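Side-chain contacts in endo-1,4-beta-xylanase I (Hypocrea jecorina, PDB 1XYN), which hydrolyses internal beta-1,4-xylosidic bonds in the main chain of xylan, releasing xylooligosaccharides and xylose: residues A[26-31]-A[52-57]; A[46-51]-A[63-68]; A[76-81]-A[135-140]; A[113-118]-A[156-161]. One frame throughout, in Å; residues are numbered along the deposited sequence.

Contact 1 of 4, residues A[26-31]-A[52-57]; sequences VNWNTQ and GSFSVN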
loop_
_atom_site.group_PDB
_atom_site.type_symbol
_atom_site.label_atom_id
_atom_site.label_comp_id
_atom_site.label_asym_id
_atom_site.label_seq_id
_atom_site.Cartn_x
_atom_site.Cartn_y
_atom_site.Cartn_z
ATOM N N VAL A 26 20.235 1.058 -10.903
ATOM C CA VAL A 26 19.234 0.046 -10.587
ATOM C C VAL A 26 18.920 -0.826 -11.777
ATOM O O VAL A 26 18.891 -0.360 -12.910
ATOM C CB VAL A 26 17.883 0.618 -10.084
ATOM C CG1 VAL A 26 17.710 0.308 -8.619
ATOM C CG2 VAL A 26 17.765 2.108 -10.367
ATOM N N ASN A 27 18.780 -2.115 -11.499
ATOM C CA ASN A 27 18.420 -3.131 -12.479
ATOM C C ASN A 27 17.306 -3.849 -11.754
ATOM O O ASN A 27 17.438 -4.147 -10.566
ATOM C CB ASN A 27 19.573 -4.103 -12.723
ATOM C CG ASN A 27 20.590 -3.561 -13.696
ATOM O OD1 ASN A 27 20.335 -3.504 -14.897
ATOM N ND2 ASN A 27 21.752 -3.166 -13.190
ATOM N N TRP A 28 16.198 -4.106 -12.434
ATOM C CA TRP A 28 15.089 -4.775 -11.769
ATOM C C TRP A 28 14.337 -5.732 -12.676
ATOM O O TRP A 28 14.449 -5.665 -13.899
ATOM C CB TRP A 28 14.122 -3.740 -11.145
ATOM C CG TRP A 28 13.293 -2.936 -12.150
ATOM C CD1 TRP A 28 12.060 -3.268 -12.638
ATOM C CD2 TRP A 28 13.660 -1.701 -12.802
ATOM N NE1 TRP A 28 11.645 -2.327 -13.552
ATOM C CE2 TRP A 28 12.600 -1.360 -13.674
ATOM C CE3 TRP A 28 14.773 -0.856 -12.730
ATOM C CZ2 TRP A 28 12.627 -0.210 -14.475
ATOM C CZ3 TRP A 28 14.796 0.288 -13.527
ATOM C CH2 TRP A 28 13.726 0.596 -14.388
ATOM N N ASN A 29 13.611 -6.647 -12.047
ATOM C CA ASN A 29 12.780 -7.649 -12.711
ATOM C C ASN A 29 11.849 -8.121 -11.596
ATOM O O ASN A 29 12.054 -9.169 -10.978
ATOM C CB ASN A 29 13.622 -8.806 -13.245
ATOM C CG ASN A 29 12.827 -9.732 -14.149
ATOM O OD1 ASN A 29 11.639 -9.510 -14.392
ATOM N ND2 ASN A 29 13.479 -10.773 -14.655
ATOM N N THR A 30 10.825 -7.317 -11.328
ATOM C CA THR A 30 9.910 -7.608 -10.240
ATOM C C THR A 30 8.439 -7.293 -10.511
ATOM O O THR A 30 8.100 -6.545 -11.432
ATOM C CB THR A 30 10.370 -6.847 -8.981
ATOM O OG1 THR A 30 9.482 -7.114 -7.896
ATOM C CG2 THR A 30 10.402 -5.349 -9.237
ATOM N N GLN A 31 7.570 -7.911 -9.718
ATOM C CA GLN A 31 6.127 -7.701 -9.810
ATOM C C GLN A 31 5.739 -6.705 -8.731
ATOM O O GLN A 31 4.662 -6.115 -8.775
ATOM C CB GLN A 31 5.364 -9.010 -9.558
ATOM C CG GLN A 31 5.356 -9.990 -10.716
ATOM C CD GLN A 31 4.470 -9.536 -11.862
ATOM O OE1 GLN A 31 4.959 -9.143 -12.924
ATOM N NE2 GLN A 31 3.156 -9.593 -11.654
ATOM N N GLY A 52 21.274 10.612 -17.324
ATOM C CA GLY A 52 21.695 9.236 -17.443
ATOM C C GLY A 52 20.740 8.459 -18.307
ATOM O O GLY A 52 20.190 8.987 -19.272
ATOM N N SER A 53 20.544 7.196 -17.963
ATOM C CA SER A 53 19.653 6.356 -18.729
ATOM C C SER A 53 18.513 5.870 -17.846
ATOM O O SER A 53 18.577 5.959 -16.623
ATOM C CB SER A 53 20.422 5.178 -19.342
ATOM O OG SER A 53 20.781 4.209 -18.371
ATOM N N PHE A 54 17.459 5.382 -18.489
ATOM C CA PHE A 54 16.286 4.877 -17.798
ATOM C C PHE A 54 15.502 4.091 -18.832
ATOM O O PHE A 54 14.818 4.668 -19.685
ATOM C CB PHE A 54 15.457 6.036 -17.248
ATOM C CG PHE A 54 14.178 5.609 -16.590
ATOM C CD1 PHE A 54 14.192 4.978 -15.358
ATOM C CD2 PHE A 54 12.953 5.854 -17.203
ATOM C CE1 PHE A 54 13.004 4.596 -14.746
ATOM C CE2 PHE A 54 11.768 5.479 -16.602
ATOM C CZ PHE A 54 11.793 4.849 -15.368
ATOM N N SER A 55 15.671 2.775 -18.796
ATOM C CA SER A 55 15.006 1.877 -19.728
ATOM C C SER A 55 13.983 1.003 -19.008
ATOM O O SER A 55 14.241 0.499 -17.916
ATOM C CB SER A 55 16.050 1.008 -20.427
ATOM O OG SER A 55 15.453 0.182 -21.406
ATOM N N VAL A 56 12.802 0.866 -19.605
ATOM C CA VAL A 56 11.729 0.053 -19.036
ATOM C C VAL A 56 11.351 -0.994 -20.087
ATOM O O VAL A 56 10.647 -0.696 -21.055
ATOM C CB VAL A 56 10.503 0.936 -18.644
ATOM C CG1 VAL A 56 9.375 0.091 -18.081
ATOM C CG2 VAL A 56 10.920 1.974 -17.618
ATOM N N ASN A 57 11.868 -2.210 -19.915
ATOM C CA ASN A 57 11.608 -3.292 -20.856
ATOM C C ASN A 57 10.137 -3.695 -20.874
ATOM O O ASN A 57 9.585 -3.990 -21.936
ATOM C CB ASN A 57 12.485 -4.509 -20.531
ATOM C CG ASN A 57 13.976 -4.197 -20.590
ATOM O OD1 ASN A 57 14.670 -4.216 -19.572
ATOM N ND2 ASN A 57 14.474 -3.919 -21.786
#
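The side chains of Trp28 and Phe54 cross at about a right angle, though their ring planes are inclined by only about 35°, the far corner of the indole six-membered ring pointing at one carbon of the phenyl ring. Atom CH2 of Trp28 lies 4.1 Å from CE1 of Phe54, neither ring offering a clean face or edge. The same CH2 comes within 3.6 Å of the backbone O of Ser55, an oblique van der Waals contact with a carbonyl. Val56 closes the edge of the indole: its CG2 sits near the ring plane, 4.2 Å from CZ2 of Trp28. The strands themselves stay apart. Their axes run almost parallel, 9.3 Å from each other, because strand 168-177 lies between them and pairs with both. Trp28 spans this gap. With chi1 at 71°, its CG stands between the backbone N and the carbonyl carbon, and the indole extends across the sheet toward 53-56. Phe54 takes the other course, its CG anti to the backbone N (chi1 176°), which brings the phenyl ring beside the indole. Beyond the pair, Phe34 and Val163 pack on Trp28, while Phe54 touches Asp81 and Val56 touches His83, the two protein ligands of the calcium ion. Aromatic side chains of one antiparallel sheet thus fill the space facing the second sheet, as in the beta-sandwich (jelly-roll) fold of family 11 glycoside hydrolases.

Contact 2 of 4, residues A[46-51]-A[63-68]; sequences APINFG and LSVYGW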
loop_
_atom_site.group_PDB
_atom_site.type_symbol
_atom_site.label_atom_id
_atom_site.label_comp_id
_atom_site.label_asym_id
_atom_site.label_seq_id
_atom_site.Cartn_x
_atom_site.Cartn_y
_atom_site.Cartn_z
ATOM N N ALA A 46 16.118 24.479 -4.421
ATOM C CA ALA A 46 17.219 24.369 -5.368
ATOM C C ALA A 46 16.896 23.493 -6.564
ATOM O O ALA A 46 16.384 22.392 -6.410
ATOM C CB ALA A 46 18.458 23.854 -4.661
ATOM N N PRO A 47 17.124 24.013 -7.779
ATOM C CA PRO A 47 16.868 23.275 -9.019
ATOM C C PRO A 47 17.688 21.985 -9.036
ATOM O O PRO A 47 18.920 22.012 -8.926
ATOM C CB PRO A 47 17.338 24.253 -10.093
ATOM C CG PRO A 47 16.971 25.577 -9.492
ATOM C CD PRO A 47 17.441 25.424 -8.064
ATOM N N ILE A 48 16.993 20.859 -9.167
ATOM C CA ILE A 48 17.622 19.550 -9.179
ATOM C C ILE A 48 18.026 19.041 -10.563
ATOM O O ILE A 48 17.208 18.976 -11.482
ATOM C CB ILE A 48 16.712 18.513 -8.501
ATOM C CG1 ILE A 48 16.418 18.936 -7.063
ATOM C CG2 ILE A 48 17.369 17.145 -8.515
ATOM C CD1 ILE A 48 15.423 18.020 -6.360
ATOM N N ASN A 49 19.297 18.665 -10.684
ATOM C CA ASN A 49 19.860 18.139 -11.923
ATOM C C ASN A 49 19.882 16.617 -11.883
ATOM O O ASN A 49 20.207 16.018 -10.851
ATOM C CB ASN A 49 21.291 18.642 -12.107
ATOM C CG ASN A 49 21.404 20.148 -11.973
ATOM O OD1 ASN A 49 21.394 20.871 -12.973
ATOM N ND2 ASN A 49 21.519 20.632 -10.734
ATOM N N PHE A 50 19.513 16.001 -13.001
ATOM C CA PHE A 50 19.498 14.546 -13.134
ATOM C C PHE A 50 19.943 14.219 -14.556
ATOM O O PHE A 50 19.870 15.060 -15.448
ATOM C CB PHE A 50 18.095 13.981 -12.864
ATOM C CG PHE A 50 17.067 14.370 -13.899
ATOM C CD1 PHE A 50 16.484 15.639 -13.883
ATOM C CD2 PHE A 50 16.701 13.474 -14.903
ATOM C CE1 PHE A 50 15.558 16.011 -14.851
ATOM C CE2 PHE A 50 15.775 13.834 -15.878
ATOM C CZ PHE A 50 15.203 15.108 -15.852
ATOM N N GLY A 51 20.436 13.010 -14.770
ATOM C CA GLY A 51 20.879 12.646 -16.100
ATOM C C GLY A 51 21.336 11.209 -16.150
ATOM O O GLY A 51 21.730 10.638 -15.139
ATOM N N LEU A 63 10.516 7.844 -13.688
ATOM C CA LEU A 63 11.732 8.564 -13.307
ATOM C C LEU A 63 11.239 9.936 -12.836
ATOM O O LEU A 63 10.682 10.705 -13.623
ATOM C CB LEU A 63 12.690 8.710 -14.493
ATOM C CG LEU A 63 13.995 9.478 -14.216
ATOM C CD1 LEU A 63 14.807 8.791 -13.110
ATOM C CD2 LEU A 63 14.811 9.601 -15.498
ATOM N N SER A 64 11.432 10.250 -11.561
ATOM C CA SER A 64 10.936 11.517 -11.056
ATOM C C SER A 64 11.557 12.039 -9.780
ATOM O O SER A 64 12.180 11.296 -9.025
ATOM C CB SER A 64 9.433 11.388 -10.795
ATOM O OG SER A 64 9.159 10.460 -9.753
ATOM N N VAL A 65 11.403 13.342 -9.564
ATOM C CA VAL A 65 11.857 13.945 -8.327
ATOM C C VAL A 65 10.703 13.506 -7.433
ATOM O O VAL A 65 9.536 13.636 -7.815
ATOM C CB VAL A 65 11.935 15.494 -8.411
ATOM C CG1 VAL A 65 12.196 16.087 -7.025
ATOM C CG2 VAL A 65 13.051 15.927 -9.394
ATOM N N TYR A 66 11.030 12.872 -6.313
ATOM C CA TYR A 66 10.042 12.352 -5.374
ATOM C C TYR A 66 10.321 12.882 -3.971
ATOM O O TYR A 66 11.478 13.067 -3.590
ATOM C CB TYR A 66 10.106 10.810 -5.395
ATOM C CG TYR A 66 9.319 10.103 -4.312
ATOM C CD1 TYR A 66 7.942 9.933 -4.417
ATOM C CD2 TYR A 66 9.959 9.576 -3.188
ATOM C CE1 TYR A 66 7.226 9.255 -3.432
ATOM C CE2 TYR A 66 9.260 8.909 -2.212
ATOM C CZ TYR A 66 7.890 8.746 -2.337
ATOM O OH TYR A 66 7.194 8.061 -1.367
ATOM N N GLY A 67 9.267 13.102 -3.194
ATOM C CA GLY A 67 9.458 13.603 -1.850
ATOM C C GLY A 67 8.227 13.568 -0.966
ATOM O O GLY A 67 7.154 13.098 -1.365
ATOM N N TRP A 68 8.403 14.070 0.250
ATOM C CA TRP A 68 7.357 14.123 1.259
ATOM C C TRP A 68 7.297 15.493 1.927
ATOM O O TRP A 68 8.212 16.306 1.813
ATOM C CB TRP A 68 7.589 13.053 2.330
ATOM C CG TRP A 68 7.284 11.681 1.857
ATOM C CD1 TRP A 68 8.083 10.891 1.094
ATOM C CD2 TRP A 68 6.060 10.952 2.051
ATOM N NE1 TRP A 68 7.434 9.717 0.788
ATOM C CE2 TRP A 68 6.191 9.726 1.364
ATOM C CE3 TRP A 68 4.863 11.217 2.738
ATOM C CZ2 TRP A 68 5.174 8.765 1.337
ATOM C CZ3 TRP A 68 3.853 10.261 2.712
ATOM C CH2 TRP A 68 4.017 9.051 2.016
#
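Ile48 and Val65 reach toward each other tip to tip from strands of the two facing sheets. From CB, which points at strand 60-70, the Ile48 side chain divides. The CG2 branch meets a third strand, its methyl packing on CG2 of Val161. The other branch continues through CG1, set anti to the carbonyl carbon, and straightens at chi2 (175°), so that CD1 is carried forward to 3.8 Å from CG1 of Val65. That terminal methyl also lies 4.4 Å from CG2 of Val65, which places it against both branches of the valine. It also approaches the amide of Gln159, packing against OE1. Two residues along, the pattern recurs more loosely: CD2 of Phe50 meets CD2 of Leu63 at 4.4 Å, obliquely to the ring. No hydrogen bond crosses the contact, and all four touching side chains are buried. Neighbouring Tyr66, a probable substrate-binding residue, takes a hydrogen bond from NE1 of Trp68 and shares another with Glu75, the predicted nucleophile. Alternating residues of strand 60-70 therefore serve the hydrophobic core and the active-site cleft, the two-faced pattern of the curved sheet in a xylanase jelly roll.

Contact 3 of 4, residues A[76-81]-A[135-140]; sequences YYIMED and GTVTVQ. With CA (calcium ion), chain B.
Ile78 and Glu80, which both meet Val137, share nearly the same chi1 (-66° and -61°) and part at chi2, extended in Ile78 and bent in Glu80 (-64°). In Ile78, CG2 is set anti to the backbone N, where it slides past CG1 of Val137 at 3.7 Å; the extended branch brings CD1 crosswise to within 4.1 Å of CG1 of Val139. In Glu80 the bend at chi2 lays the carboxylate against the second methyl: CG2 of Val137 is 3.5 Å from both CD and OE2 of Glu80. The buried carboxylate has polar partners beyond the valine, OE1 in a salt bridge with Arg132 and OE2 hydrogen-bonded to Tyr102, which would probably favour its ionised form. Glu80 and Asp81 form a classic beta bulge opposite Leu63, and at this corner OD2 of Asp81 binds the calcium ion at 2.6 Å, together with His83. Across the contact, an inverse gamma turn centred on Thr138 follows Val137. Ile78 thus lies on strand 74-79, between strands 60-70 and 119-128, while Val137 belongs to the outermost strand 135-137 of the facing sheet, beside strand 48-56, and Val139 lies where the chain passes toward helix 139-148.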
loop_
_atom_site.group_PDB
_atom_site.type_symbol
_atom_site.label_atom_id
_atom_site.label_comp_id
_atom_site.label_asym_id
_atom_site.label_seq_id
_atom_site.Cartn_x
_atom_site.Cartn_y
_atom_site.Cartn_z
ATOM N N TYR A 76 4.755 13.845 -3.009
ATOM C CA TYR A 76 4.718 14.471 -4.303
ATOM C C TYR A 76 5.673 13.863 -5.314
ATOM O O TYR A 76 6.671 13.251 -4.952
ATOM C CB TYR A 76 4.928 15.987 -4.163
ATOM C CG TYR A 76 6.283 16.425 -3.646
ATOM C CD1 TYR A 76 7.372 16.526 -4.512
ATOM C CD2 TYR A 76 6.480 16.737 -2.294
ATOM C CE1 TYR A 76 8.626 16.921 -4.055
ATOM C CE2 TYR A 76 7.738 17.136 -1.824
ATOM C CZ TYR A 76 8.804 17.222 -2.717
ATOM O OH TYR A 76 10.059 17.602 -2.299
ATOM N N TYR A 77 5.333 14.020 -6.587
ATOM C CA TYR A 77 6.135 13.509 -7.690
ATOM C C TYR A 77 6.192 14.571 -8.765
ATOM O O TYR A 77 5.242 15.325 -8.961
ATOM C CB TYR A 77 5.493 12.282 -8.362
ATOM C CG TYR A 77 5.358 11.013 -7.548
ATOM C CD1 TYR A 77 4.525 10.967 -6.434
ATOM C CD2 TYR A 77 5.997 9.834 -7.947
ATOM C CE1 TYR A 77 4.321 9.794 -5.741
ATOM C CE2 TYR A 77 5.802 8.644 -7.257
ATOM C CZ TYR A 77 4.955 8.635 -6.150
ATOM O OH TYR A 77 4.720 7.479 -5.442
ATOM N N ILE A 78 7.310 14.598 -9.475
ATOM C CA ILE A 78 7.514 15.497 -10.594
ATOM C C ILE A 78 8.142 14.545 -11.591
ATOM O O ILE A 78 9.368 14.390 -11.643
ATOM C CB ILE A 78 8.465 16.667 -10.268
ATOM C CG1 ILE A 78 7.825 17.579 -9.214
ATOM C CG2 ILE A 78 8.750 17.471 -11.541
ATOM C CD1 ILE A 78 8.769 18.590 -8.608
ATOM N N MET A 79 7.271 13.810 -12.280
ATOM C CA MET A 79 7.677 12.817 -13.261
ATOM C C MET A 79 8.255 13.406 -14.520
ATOM O O MET A 79 7.595 14.176 -15.203
ATOM C CB MET A 79 6.494 11.918 -13.611
ATOM C CG MET A 79 6.165 10.908 -12.548
ATOM S SD MET A 79 4.629 10.053 -12.890
ATOM C CE MET A 79 3.885 10.127 -11.264
ATOM N N GLU A 80 9.496 13.040 -14.808
ATOM C CA GLU A 80 10.186 13.506 -15.996
ATOM C C GLU A 80 10.045 12.461 -17.071
ATOM O O GLU A 80 10.210 12.730 -18.267
ATOM C CB GLU A 80 11.665 13.756 -15.688
ATOM C CG GLU A 80 11.881 14.816 -14.616
ATOM C CD GLU A 80 11.384 16.181 -15.051
ATOM O OE1 GLU A 80 11.881 16.687 -16.073
ATOM O OE2 GLU A 80 10.506 16.753 -14.372
ATOM N N ASP A 81 9.652 11.275 -16.629
ATOM C CA ASP A 81 9.467 10.148 -17.508
ATOM C C ASP A 81 8.601 9.112 -16.826
ATOM O O ASP A 81 8.623 8.982 -15.603
ATOM C CB ASP A 81 10.830 9.562 -17.825
ATOM C CG ASP A 81 10.794 8.572 -18.940
ATOM O OD1 ASP A 81 9.821 8.536 -19.726
ATOM O OD2 ASP A 81 11.779 7.824 -19.011
ATOM N N GLY A 135 18.151 16.386 -17.427
ATOM C CA GLY A 135 17.678 17.753 -17.299
ATOM C C GLY A 135 17.759 18.375 -15.922
ATOM O O GLY A 135 18.438 17.867 -15.028
ATOM N N THR A 136 17.103 19.520 -15.779
ATOM C CA THR A 136 17.045 20.254 -14.521
ATOM C C THR A 136 15.575 20.428 -14.222
ATOM O O THR A 136 14.776 20.635 -15.135
ATOM C CB THR A 136 17.655 21.659 -14.643
ATOM O OG1 THR A 136 19.022 21.555 -15.044
ATOM C CG2 THR A 136 17.567 22.405 -13.312
ATOM N N VAL A 137 15.224 20.334 -12.948
ATOM C CA VAL A 137 13.848 20.480 -12.510
ATOM C C VAL A 137 13.770 21.622 -11.498
ATOM O O VAL A 137 14.199 21.470 -10.351
ATOM C CB VAL A 137 13.330 19.167 -11.850
ATOM C CG1 VAL A 137 11.929 19.356 -11.274
ATOM C CG2 VAL A 137 13.324 18.051 -12.854
ATOM N N THR A 138 13.280 22.776 -11.947
ATOM C CA THR A 138 13.118 23.942 -11.080
ATOM C C THR A 138 11.909 23.642 -10.183
ATOM O O THR A 138 10.768 23.962 -10.521
ATOM C CB THR A 138 12.876 25.233 -11.916
ATOM O OG1 THR A 138 13.876 25.339 -12.935
ATOM C CG2 THR A 138 12.967 26.461 -11.043
ATOM N N VAL A 139 12.165 22.995 -9.049
ATOM C CA VAL A 139 11.110 22.610 -8.118
ATOM C C VAL A 139 10.144 23.694 -7.632
ATOM O O VAL A 139 8.978 23.395 -7.354
ATOM C CB VAL A 139 11.683 21.837 -6.902
ATOM C CG1 VAL A 139 12.217 20.486 -7.349
ATOM C CG2 VAL A 139 12.779 22.635 -6.234
ATOM N N GLN A 140 10.608 24.939 -7.528
ATOM C CA GLN A 140 9.738 26.027 -7.066
ATOM C C GLN A 140 8.572 26.271 -8.015
ATOM O O GLN A 140 7.464 26.543 -7.571
ATOM C CB GLN A 140 10.506 27.332 -6.857
ATOM C CG GLN A 140 10.954 27.576 -5.423
ATOM C CD GLN A 140 9.822 27.563 -4.404
ATOM O OE1 GLN A 140 8.973 28.450 -4.381
ATOM N NE2 GLN A 140 9.836 26.569 -3.525
HETATM CA CA CA B . 11.487 6.894 -21.469
#

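Contact 4 of 4, residues A[113-118]-A[156-161]; sequences PSIQGT and MNYQVV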
loop_
_atom_site.group_PDB
_atom_site.type_symbol
_atom_site.label_atom_id
_atom_site.label_comp_id
_atom_site.label_asym_id
_atom_site.label_seq_id
_atom_site.Cartn_x
_atom_site.Cartn_y
_atom_site.Cartn_z
ATOM N N PRO A 113 1.276 3.214 3.407
ATOM C CA PRO A 113 2.510 3.447 4.154
ATOM C C PRO A 113 3.103 4.824 3.880
ATOM O O PRO A 113 3.111 5.297 2.739
ATOM C CB PRO A 113 3.418 2.316 3.670
ATOM C CG PRO A 113 2.909 2.027 2.295
ATOM C CD PRO A 113 1.424 2.063 2.500
ATOM N N SER A 114 3.582 5.466 4.940
ATOM C CA SER A 114 4.183 6.787 4.827
ATOM C C SER A 114 5.297 6.959 5.839
ATOM O O SER A 114 5.565 6.063 6.639
ATOM C CB SER A 114 3.130 7.880 5.047
ATOM O OG SER A 114 2.769 7.978 6.409
ATOM N N ILE A 115 5.926 8.131 5.805
ATOM C CA ILE A 115 7.009 8.472 6.714
ATOM C C ILE A 115 6.481 8.640 8.138
ATOM O O ILE A 115 7.257 8.767 9.085
ATOM C CB ILE A 115 7.724 9.775 6.276
ATOM C CG1 ILE A 115 6.714 10.919 6.146
ATOM C CG2 ILE A 115 8.446 9.559 4.957
ATOM C CD1 ILE A 115 7.338 12.253 5.826
ATOM N N GLN A 116 5.155 8.639 8.271
ATOM C CA GLN A 116 4.478 8.781 9.561
ATOM C C GLN A 116 3.779 7.481 9.954
ATOM O O GLN A 116 3.001 7.441 10.918
ATOM C CB GLN A 116 3.436 9.899 9.486
ATOM C CG GLN A 116 3.984 11.236 9.014
ATOM C CD GLN A 116 3.086 12.406 9.393
ATOM O OE1 GLN A 116 2.161 12.268 10.202
ATOM N NE2 GLN A 116 3.364 13.568 8.818
ATOM N N GLY A 117 4.114 6.412 9.239
ATOM C CA GLY A 117 3.492 5.121 9.468
ATOM C C GLY A 117 2.405 4.994 8.416
ATOM O O GLY A 117 2.367 5.790 7.477
ATOM N N THR A 118 1.540 3.993 8.524
ATOM C CA THR A 118 0.466 3.854 7.545
ATOM C C THR A 118 -0.555 4.957 7.828
ATOM O O THR A 118 -1.027 5.122 8.968
ATOM C CB THR A 118 -0.166 2.448 7.567
ATOM O OG1 THR A 118 -0.612 2.131 8.887
ATOM C CG2 THR A 118 0.860 1.413 7.132
ATOM N N MET A 156 8.998 20.754 4.645
ATOM C CA MET A 156 9.747 19.880 3.753
ATOM C C MET A 156 10.464 18.749 4.479
ATOM O O MET A 156 11.155 18.968 5.479
ATOM C CB MET A 156 10.792 20.683 2.968
ATOM C CG MET A 156 10.220 21.571 1.883
ATOM S SD MET A 156 9.600 20.633 0.500
ATOM C CE MET A 156 10.841 20.994 -0.693
ATOM N N ASN A 157 10.274 17.532 3.976
ATOM C CA ASN A 157 10.943 16.365 4.520
ATOM C C ASN A 157 11.932 15.935 3.435
ATOM O O ASN A 157 12.406 16.790 2.697
ATOM C CB ASN A 157 9.957 15.258 4.862
ATOM C CG ASN A 157 10.559 14.230 5.800
ATOM O OD1 ASN A 157 11.175 13.252 5.368
ATOM N ND2 ASN A 157 10.413 14.467 7.096
ATOM N N TYR A 158 12.214 14.642 3.279
ATOM C CA TYR A 158 13.188 14.248 2.269
ATOM C C TYR A 158 12.768 14.496 0.818
ATOM O O TYR A 158 11.578 14.584 0.499
ATOM C CB TYR A 158 13.697 12.819 2.499
ATOM C CG TYR A 158 12.747 11.693 2.148
ATOM C CD1 TYR A 158 12.636 11.237 0.830
ATOM C CD2 TYR A 158 12.022 11.028 3.143
ATOM C CE1 TYR A 158 11.835 10.150 0.511
ATOM C CE2 TYR A 158 11.222 9.935 2.835
ATOM C CZ TYR A 158 11.130 9.500 1.516
ATOM O OH TYR A 158 10.326 8.421 1.191
ATOM N N GLN A 159 13.765 14.629 -0.052
ATOM C CA GLN A 159 13.535 14.911 -1.462
ATOM C C GLN A 159 14.620 14.216 -2.264
ATOM O O GLN A 159 15.791 14.565 -2.169
ATOM C CB GLN A 159 13.591 16.426 -1.671
ATOM C CG GLN A 159 13.397 16.922 -3.083
ATOM C CD GLN A 159 13.531 18.441 -3.161
ATOM O OE1 GLN A 159 14.617 18.970 -3.407
ATOM N NE2 GLN A 159 12.433 19.143 -2.921
ATOM N N VAL A 160 14.225 13.225 -3.056
ATOM C CA VAL A 160 15.176 12.463 -3.852
ATOM C C VAL A 160 14.770 12.390 -5.312
ATOM O O VAL A 160 13.716 12.867 -5.692
ATOM C CB VAL A 160 15.293 10.989 -3.331
ATOM C CG1 VAL A 160 15.897 10.944 -1.923
ATOM C CG2 VAL A 160 13.929 10.313 -3.340
ATOM N N VAL A 161 15.679 11.870 -6.128
ATOM C CA VAL A 161 15.440 11.626 -7.539
ATOM C C VAL A 161 15.296 10.109 -7.471
ATOM O O VAL A 161 16.240 9.417 -7.101
ATOM C CB VAL A 161 16.659 11.982 -8.392
ATOM C CG1 VAL A 161 16.483 11.458 -9.811
ATOM C CG2 VAL A 161 16.855 13.480 -8.406
#
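Ile115 sits at the tip of the thumb, the hairpin loop that overhangs the substrate cleft of family 11 xylanases, and reaches across to Asn157 and Tyr158 on strand 155-166. Its CG2 makes the closer approach, 3.5 Å from CE2 of Tyr158, obliquely to the phenol ring, as the two side chains slide past each other in opposite directions. The second branch runs straight out to CD1, which stands over the flat amide of Asn157, 3.8 Å from CG of Asn157 and only slightly farther from OD1 and ND2. This division of labour follows from chi1 of Ile115 (55°), which puts CG1 between the backbone N and the carbonyl carbon and leaves CG2 beside the N. The loop carrying the isoleucine is a type I turn from Ser114 to Gly117, closed by Gly117 N to Ser114 O at 3.0 Å. An ST turn reinforces it: the backbone N of Gln116 donates to OG of Ser114 at 3.1 Å. On the strand, the Asn157 amide is held by its own chain, for N of Tyr158 donates to OD1 of Asn157 at 2.7 Å, approaching the C=O at 93° and tilted 35° from its plane. Pro113 and Tyr158 probably both bind substrate, as in related enzymes. The Tyr158 ring stacks with Tyr5 and also meets Trp68, which Ile115 touches as well. Next to Ile115, O of Gln116 accepts a hydrogen bond from Gln31 of the second subunit.

How the contacts relate
Contacts 2 and 3 are fully buried and nearly coincide, their centres 5 Å apart; paired strands 48-56 and 135-137 face paired strands 60-70 and 74-79. Contact 1 continues strand 48-56 outward to a partly buried region, where an indole and a phenyl ring carry the packing, against one phenyl ring in mainly aliphatic contact 2; Phe54 packs on Leu63. Contact 4 is also partly buried but lies at the substrate cleft and the subunit interface, tied to contact 2 through neighbouring strands 60-70 and 155-166. None of the four has a hydrogen bond between its segments. Contact 3 differs in bringing a buried carboxylate against a valine, contact 4 in setting isoleucine methyls on an amide and a phenol.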